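Local atomic coordinates of heme-binding protein A (Haemophilus parasuis 29755, PDB entry 3TPA), a protein that probably binds glutathione as a periplasmic solute-binding protein of the GbpA family, although it was named for heme binding. Residues Met125-Ser133 with Thr145-Thr156; Phe422-Ala430 with Trp440-Leu449. The protein carries 1 engineered substitution. All blocks are in the same frame, centred on the assembly; numbering follows the deposited sequence. Where two conformers were deposited one is given.

Contact 1 of 2, residues Met125-Ser133 with Thr145-Thr156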
# COMPACT_ATOMS: atom_id res chain seq x y z
N MET A 125 7.40 1.88 7.81
CA MET A 125 8.38 2.23 6.78
C MET A 125 9.82 2.32 7.31
O MET A 125 10.73 2.79 6.62
CB MET A 125 7.99 3.55 6.09
CG MET A 125 6.58 3.53 5.51
SD MET A 125 6.24 2.09 4.48
CE MET A 125 7.40 2.33 3.14
N ASN A 126 10.01 1.87 8.54
CA ASN A 126 11.33 1.73 9.14
C ASN A 126 12.12 3.02 9.24
O ASN A 126 13.34 3.00 9.21
CB ASN A 126 12.16 0.68 8.38
CG ASN A 126 11.39 -0.60 8.14
OD1 ASN A 126 11.01 -1.30 9.08
ND2 ASN A 126 11.16 -0.91 6.87
N LEU A 127 11.43 4.14 9.36
CA LEU A 127 12.13 5.41 9.53
C LEU A 127 12.92 5.51 10.85
O LEU A 127 13.91 6.22 10.91
CB LEU A 127 11.17 6.59 9.40
CG LEU A 127 10.54 6.65 8.00
CD1 LEU A 127 9.73 7.92 7.85
CD2 LEU A 127 11.61 6.57 6.94
N PRO A 128 12.46 4.85 11.92
CA PRO A 128 13.27 5.02 13.13
C PRO A 128 14.72 4.60 12.91
O PRO A 128 15.62 5.10 13.56
CB PRO A 128 12.60 4.08 14.14
CG PRO A 128 11.17 4.00 13.69
CD PRO A 128 11.23 4.07 12.18
N SER A 129 14.92 3.66 12.00
CA SER A 129 16.25 3.13 11.76
C SER A 129 16.89 3.70 10.50
O SER A 129 18.11 3.75 10.37
CB SER A 129 16.21 1.60 11.68
OG SER A 129 15.32 1.16 10.67
N ILE A 130 16.06 4.15 9.56
CA ILE A 130 16.55 4.72 8.30
C ILE A 130 16.90 6.21 8.44
O ILE A 130 17.86 6.69 7.85
CB ILE A 130 15.50 4.53 7.19
CG1 ILE A 130 15.41 3.05 6.81
CG2 ILE A 130 15.85 5.38 5.98
CD1 ILE A 130 14.34 2.72 5.81
N LEU A 131 16.10 6.92 9.23
CA LEU A 131 16.20 8.38 9.33
C LEU A 131 17.23 8.83 10.36
O LEU A 131 17.11 8.52 11.55
CB LEU A 131 14.84 8.95 9.72
CG LEU A 131 14.18 10.03 8.87
CD1 LEU A 131 13.01 10.63 9.63
CD2 LEU A 131 15.18 11.10 8.48
N LYS A 132 18.22 9.60 9.95
CA LYS A 132 19.16 10.10 10.94
C LYS A 132 18.71 11.45 11.47
O LYS A 132 18.74 11.69 12.68
CB LYS A 132 20.59 10.19 10.40
CG LYS A 132 21.56 10.86 11.37
CD LYS A 132 22.99 10.90 10.82
CE LYS A 132 23.83 9.76 11.38
NZ LYS A 132 25.16 9.67 10.71
N SER A 133 18.29 12.34 10.58
CA SER A 133 17.95 13.68 11.01
C SER A 133 17.19 14.49 9.97
O SER A 133 17.33 14.27 8.77
CB SER A 133 19.22 14.43 11.44
OG SER A 133 20.05 14.68 10.33
N THR A 145 18.96 13.63 6.46
CA THR A 145 20.10 12.73 6.36
C THR A 145 19.71 11.32 6.80
O THR A 145 19.04 11.16 7.82
CB THR A 145 21.25 13.22 7.25
OG1 THR A 145 21.59 14.56 6.87
CG2 THR A 145 22.49 12.31 7.13
N LEU A 146 20.14 10.32 6.03
CA LEU A 146 19.84 8.91 6.35
C LEU A 146 21.00 8.20 7.04
O LEU A 146 22.16 8.55 6.84
CB LEU A 146 19.48 8.13 5.09
CG LEU A 146 18.39 8.73 4.19
CD1 LEU A 146 18.00 7.75 3.12
CD2 LEU A 146 17.17 9.16 5.02
N ASN A 147 20.69 7.17 7.82
CA ASN A 147 21.71 6.33 8.42
C ASN A 147 22.43 5.48 7.37
O ASN A 147 23.59 5.18 7.53
CB ASN A 147 21.10 5.44 9.50
CG ASN A 147 20.75 6.22 10.74
OD1 ASN A 147 21.44 7.16 11.12
ND2 ASN A 147 19.69 5.82 11.40
N LYS A 148 21.71 5.07 6.32
CA LYS A 148 22.35 4.41 5.19
C LYS A 148 21.56 4.72 3.94
O LYS A 148 20.44 5.17 4.03
CB LYS A 148 22.50 2.89 5.42
CG LYS A 148 21.21 2.11 5.63
CD LYS A 148 21.51 0.68 6.09
CE LYS A 148 22.15 -0.16 4.99
NZ LYS A 148 22.51 -1.54 5.45
N PRO A 149 22.17 4.51 2.76
CA PRO A 149 21.45 4.89 1.54
C PRO A 149 20.21 4.05 1.38
O PRO A 149 20.22 2.86 1.71
CB PRO A 149 22.45 4.57 0.43
CG PRO A 149 23.79 4.58 1.10
CD PRO A 149 23.54 4.05 2.48
N ASN A 150 19.15 4.67 0.87
CA ASN A 150 17.90 3.98 0.69
C ASN A 150 17.10 4.65 -0.41
O ASN A 150 16.38 5.60 -0.15
CB ASN A 150 17.09 3.99 1.99
CG ASN A 150 15.80 3.24 1.86
OD1 ASN A 150 14.76 3.81 1.54
ND2 ASN A 150 15.85 1.94 2.10
N THR A 151 17.24 4.17 -1.63
CA THR A 151 16.56 4.80 -2.76
C THR A 151 15.03 4.96 -2.62
O THR A 151 14.46 5.97 -3.05
CB THR A 151 16.91 4.08 -4.06
OG1 THR A 151 18.33 4.05 -4.19
CG2 THR A 151 16.29 4.80 -5.26
N PRO A 152 14.36 3.97 -2.03
CA PRO A 152 12.89 4.07 -1.88
C PRO A 152 12.44 5.22 -0.98
O PRO A 152 11.28 5.60 -1.00
CB PRO A 152 12.53 2.74 -1.22
CG PRO A 152 13.58 1.80 -1.69
CD PRO A 152 14.85 2.62 -1.67
N PHE A 153 13.36 5.77 -0.20
CA PHE A 153 13.03 6.87 0.68
C PHE A 153 12.30 8.03 -0.01
O PHE A 153 11.38 8.60 0.56
CB PHE A 153 14.28 7.40 1.40
CG PHE A 153 13.96 8.51 2.38
CD1 PHE A 153 13.25 8.23 3.54
CD2 PHE A 153 14.34 9.82 2.12
CE1 PHE A 153 12.93 9.25 4.43
CE2 PHE A 153 14.03 10.84 3.01
CZ PHE A 153 13.32 10.55 4.17
N ILE A 154 12.72 8.39 -1.21
CA ILE A 154 12.03 9.46 -1.95
C ILE A 154 10.52 9.17 -2.12
O ILE A 154 9.67 10.07 -2.00
CB ILE A 154 12.71 9.80 -3.32
CG1 ILE A 154 12.23 11.17 -3.82
CG2 ILE A 154 12.46 8.71 -4.39
CD1 ILE A 154 12.39 12.28 -2.81
N THR A 155 10.16 7.92 -2.38
CA THR A 155 8.74 7.57 -2.45
C THR A 155 8.07 7.54 -1.08
O THR A 155 6.91 7.89 -0.94
CB THR A 155 8.46 6.27 -3.24
OG1 THR A 155 9.24 5.21 -2.71
CG2 THR A 155 8.85 6.45 -4.71
N THR A 156 8.81 7.15 -0.04
CA THR A 156 8.26 7.22 1.30
C THR A 156 7.82 8.65 1.66
O THR A 156 6.79 8.85 2.30
CB THR A 156 9.25 6.67 2.35
OG1 THR A 156 9.51 5.29 2.04
CG2 THR A 156 8.67 6.78 3.77
O HOH W 1 18.20 6.97 13.55
O HOH W 2 24.71 9.22 7.62
O HOH W 3 19.91 16.26 8.21

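Contact 2 of 2, residues Phe422-Ala430 with Trp440-Leu449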
# COMPACT_ATOMS: atom_id res chain seq x y z
N PHE A 422 8.76 -5.20 -1.75
CA PHE A 422 8.23 -6.56 -1.91
C PHE A 422 9.34 -7.54 -1.52
O PHE A 422 9.18 -8.35 -0.62
CB PHE A 422 7.83 -6.86 -3.37
CG PHE A 422 6.55 -6.22 -3.83
CD1 PHE A 422 5.35 -6.92 -3.76
CD2 PHE A 422 6.55 -4.95 -4.37
CE1 PHE A 422 4.15 -6.34 -4.20
CE2 PHE A 422 5.34 -4.35 -4.81
CZ PHE A 422 4.15 -5.05 -4.72
N LEU A 423 10.46 -7.45 -2.22
CA LEU A 423 11.51 -8.48 -2.14
C LEU A 423 12.31 -8.52 -0.84
O LEU A 423 12.67 -9.59 -0.36
CB LEU A 423 12.48 -8.32 -3.30
CG LEU A 423 11.86 -8.39 -4.70
CD1 LEU A 423 12.93 -8.07 -5.71
CD2 LEU A 423 11.27 -9.76 -4.99
N PHE A 424 12.58 -7.37 -0.25
CA PHE A 424 13.31 -7.37 1.02
C PHE A 424 12.46 -7.91 2.18
O PHE A 424 12.91 -8.77 2.94
CB PHE A 424 13.90 -5.98 1.32
CG PHE A 424 14.86 -5.97 2.48
CD1 PHE A 424 16.21 -6.24 2.29
CD2 PHE A 424 14.41 -5.69 3.75
CE1 PHE A 424 17.11 -6.24 3.36
CE2 PHE A 424 15.29 -5.68 4.83
CZ PHE A 424 16.64 -5.96 4.64
N PRO A 425 11.22 -7.41 2.34
CA PRO A 425 10.41 -7.99 3.42
C PRO A 425 10.18 -9.49 3.28
O PRO A 425 10.21 -10.21 4.29
CB PRO A 425 9.08 -7.23 3.29
CG PRO A 425 9.47 -5.90 2.74
CD PRO A 425 10.61 -6.20 1.77
N LEU A 426 9.95 -9.95 2.05
CA LEU A 426 9.62 -11.36 1.81
C LEU A 426 10.81 -12.32 1.83
O LEU A 426 10.67 -13.49 2.16
CB LEU A 426 8.91 -11.51 0.47
CG LEU A 426 7.51 -10.91 0.44
CD1 LEU A 426 6.87 -11.02 -0.93
CD2 LEU A 426 6.66 -11.60 1.50
N PHE A 427 11.98 -11.84 1.43
CA PHE A 427 13.07 -12.76 1.11
C PHE A 427 14.44 -12.41 1.71
O PHE A 427 15.44 -13.09 1.44
CB PHE A 427 13.21 -12.90 -0.43
CG PHE A 427 11.93 -13.32 -1.13
CD1 PHE A 427 11.22 -14.45 -0.72
CD2 PHE A 427 11.44 -12.59 -2.21
CE1 PHE A 427 10.05 -14.84 -1.38
CE2 PHE A 427 10.27 -12.95 -2.86
CZ PHE A 427 9.57 -14.08 -2.44
N SER A 428 14.53 -11.35 2.50
CA SER A 428 15.83 -11.03 3.11
C SER A 428 16.13 -11.94 4.28
O SER A 428 15.25 -12.29 5.07
CB SER A 428 15.91 -9.57 3.58
OG SER A 428 17.16 -9.34 4.23
N GLN A 429 17.40 -12.31 4.41
CA GLN A 429 17.84 -13.06 5.58
C GLN A 429 17.48 -12.30 6.85
O GLN A 429 17.19 -12.90 7.88
CB GLN A 429 19.34 -13.32 5.54
CG GLN A 429 19.80 -14.33 6.57
CD GLN A 429 21.08 -15.03 6.17
OE1 GLN A 429 21.17 -16.26 6.23
NE2 GLN A 429 22.07 -14.25 5.76
N ALA A 430 17.51 -10.98 6.77
CA ALA A 430 17.33 -10.18 7.97
C ALA A 430 15.91 -10.27 8.53
O ALA A 430 15.68 -9.90 9.69
CB ALA A 430 17.72 -8.72 7.70
N TRP A 440 13.77 -18.64 3.15
CA TRP A 440 14.74 -18.80 2.07
C TRP A 440 15.72 -17.64 2.03
O TRP A 440 15.36 -16.49 2.30
CB TRP A 440 14.03 -18.90 0.72
CG TRP A 440 14.97 -18.99 -0.47
CD1 TRP A 440 15.67 -20.09 -0.89
CD2 TRP A 440 15.27 -17.94 -1.39
NE1 TRP A 440 16.42 -19.77 -2.01
CE2 TRP A 440 16.18 -18.46 -2.34
CE3 TRP A 440 14.87 -16.60 -1.51
CZ2 TRP A 440 16.69 -17.70 -3.38
CZ3 TRP A 440 15.39 -15.84 -2.55
CH2 TRP A 440 16.30 -16.39 -3.46
N THR A 441 16.98 -17.95 1.71
CA THR A 441 18.01 -16.93 1.54
C THR A 441 18.98 -17.38 0.46
O THR A 441 19.18 -18.58 0.26
CB THR A 441 18.83 -16.68 2.84
OG1 THR A 441 19.79 -17.72 3.02
CG2 THR A 441 17.92 -16.61 4.06
N ASP A 442 19.60 -16.42 -0.21
CA ASP A 442 20.62 -16.72 -1.20
C ASP A 442 21.63 -15.57 -1.23
O ASP A 442 21.24 -14.40 -1.28
CB ASP A 442 20.00 -16.93 -2.58
CG ASP A 442 21.04 -17.08 -3.65
OD1 ASP A 442 21.57 -18.20 -3.80
OD2 ASP A 442 21.36 -16.08 -4.32
N GLU A 443 22.91 -15.91 -1.16
CA GLU A 443 23.95 -14.91 -0.97
C GLU A 443 23.94 -13.88 -2.07
O GLU A 443 23.99 -12.70 -1.80
CB GLU A 443 25.33 -15.56 -0.87
CG GLU A 443 26.47 -14.57 -0.71
CD GLU A 443 27.78 -15.25 -0.37
OE1 GLU A 443 27.84 -16.49 -0.49
OE2 GLU A 443 28.74 -14.54 0.01
N LYS A 444 23.86 -14.34 -3.32
CA LYS A 444 23.85 -13.45 -4.47
C LYS A 444 22.60 -12.61 -4.52
O LYS A 444 22.66 -11.41 -4.79
CB LYS A 444 23.99 -14.24 -5.78
CG LYS A 444 23.97 -13.34 -7.02
CD LYS A 444 25.10 -12.29 -7.01
CE LYS A 444 25.20 -11.58 -8.36
NZ LYS A 444 26.29 -10.57 -8.44
N PHE A 445 21.46 -13.25 -4.27
CA PHE A 445 20.17 -12.59 -4.25
C PHE A 445 20.21 -11.45 -3.22
O PHE A 445 19.81 -10.32 -3.50
CB PHE A 445 19.06 -13.61 -3.93
CG PHE A 445 17.71 -12.98 -3.67
CD1 PHE A 445 16.78 -12.85 -4.70
CD2 PHE A 445 17.38 -12.52 -2.41
CE1 PHE A 445 15.55 -12.26 -4.49
CE2 PHE A 445 16.15 -11.93 -2.19
CZ PHE A 445 15.23 -11.80 -3.23
N GLU A 446 20.72 -11.74 -2.03
CA GLU A 446 20.75 -10.73 -0.96
C GLU A 446 21.65 -9.55 -1.34
O GLU A 446 21.37 -8.40 -0.97
CB GLU A 446 21.23 -11.35 0.37
CG GLU A 446 21.10 -10.43 1.59
CD GLU A 446 19.72 -10.49 2.23
OE1 GLU A 446 19.14 -11.59 2.35
OE2 GLU A 446 19.21 -9.43 2.63
N ALA A 447 22.74 -9.82 -2.06
CA ALA A 447 23.65 -8.76 -2.50
C ALA A 447 23.00 -7.87 -3.55
O ALA A 447 23.17 -6.65 -3.53
CB ALA A 447 24.97 -9.36 -3.05
N LEU A 448 22.24 -8.48 -4.47
CA LEU A 448 21.50 -7.69 -5.45
C LEU A 448 20.46 -6.78 -4.78
O LEU A 448 20.28 -5.64 -5.21
CB LEU A 448 20.81 -8.58 -6.49
CG LEU A 448 21.73 -9.37 -7.41
CD1 LEU A 448 20.94 -10.37 -8.22
CD2 LEU A 448 22.48 -8.40 -8.33
N LEU A 449 19.79 -7.26 -3.74
CA LEU A 449 18.79 -6.42 -3.06
C LEU A 449 19.48 -5.22 -2.42
O LEU A 449 18.99 -4.09 -2.49
CB LEU A 449 17.99 -7.17 -1.99
CG LEU A 449 17.06 -8.30 -2.42
CD1 LEU A 449 16.09 -8.63 -1.28
CD2 LEU A 449 16.29 -7.89 -3.67
O HOH W 4 18.09 -13.65 0.73

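Contact 1 of 2, residues Met125-Ser133 with Thr145-Thr156
The open end of the beta hairpin 131-136/141-146 carries a classic bulge, in which Lys132 and Ser133 both face Thr145. Thr145 O takes both amides, Lys132 N at 2.8 Å and Ser133 N at 3.1 Å, and Thr145 N returns a bond to Ser133 O. Water 3 links the hydroxyls of Ser133 and Thr145. The pairing forms the outer edge of an antiparallel five-stranded sheet; where it ends, Asn147 takes over. Its backbone N reaches Ile130 O, while its ND2 meets Ser129 O at 2.8 Å, almost straight (175°) but 56° out of the carbonyl plane. CG lies beside the backbone N (chi1 -73°), which lets one asparagine grip two successive carbonyls. The Lys132 chain, bent at chi3, curls round Asn147 OD1, CB above the amide plane and CE close to it; lysine suits this outer edge, keeping NZ at water 2. Inward, branched Ile130 and Leu146 lie side by side, pointing the same way, CG2 4.1 Å from CD2, and Ile130 CD1 reaches toward Asn150 ND2. Within its own segment, Leu146 lays CD2 over the Phe153 ring; Leu127 CD2 crosses to that ring's edge at CE1, 3.9 Å away. Met125 CE lies 3.8 Å from Thr156 OG1.

Contact 2 of 2, residues Phe422-Ala430 with Trp440-Leu449
Phe445 and Leu449, one turn apart on helix 443-453, fill the apolar centre against Leu423 and Phe427. Leu449 crosses Leu423 at about a right angle, its CD2 lying 3.9 Å from Leu423 CB, while its other methyl rests near the carbonyl of Leu423. Phe427 CB comes within 3.6 Å of Phe445 CE2. Within segment 440-449, the edge of the Trp440 indole comes down on the face of Phe445, CZ3 standing 3.7 Å above the ring centre, and Phe427 CB approaches the indole edge at CE3. With the axes of 422-427 and 443-449 10.8 Å apart at closest approach, large side chains such as Phe and Leu are needed to span the distance. Toward the polar edge, Glu446 bends at chi2 (86°) and turns its carboxylate back to the end of helix 420-427. OE2 accepts the Ser428 hydroxyl at 2.6 Å through its syn lone pair; OE1 takes Gln429 N at 2.8 Å, nearly straight, also on the syn side. Both oxygens are thus engaged, which fixes the group's rotation, and water 4 ties OE1 to Phe427 O and Asp442 N. Ser428 OG accepts from Ala430 N, closing an ST turn, while Asp442 N-caps the other helix through Phe445 N. Consecutive helices, roughly antiparallel (141° between 422-427 and 443-449) and joined by a connection that begins with a 3-10 turn, make a helical hairpin.

Overall arrangement
Following the chain from the N terminus, contact 1 comes first: segments 125-133 and 145-156 close round the 11 residues that complete the hairpin 131-136/141-146. Contact 2 opens much later, when 440-449 returns to 422-430 after a nine-residue loop. The two are in series, neither nested nor crossed, and both bring together parts of the chain that are near in sequence. Their centres lie 19 Å apart and their nearest atoms about 7 Å, without touching. Residues of contact 1 reach past it: Met125 packs on Asn416, shortly before helix 420-427, and Thr151 bonds to Ala453 and Ile455, at and just beyond the end of helix 443-453. The chain flanking the hairpin is thereby tied to the ends of the region that holds contact 2.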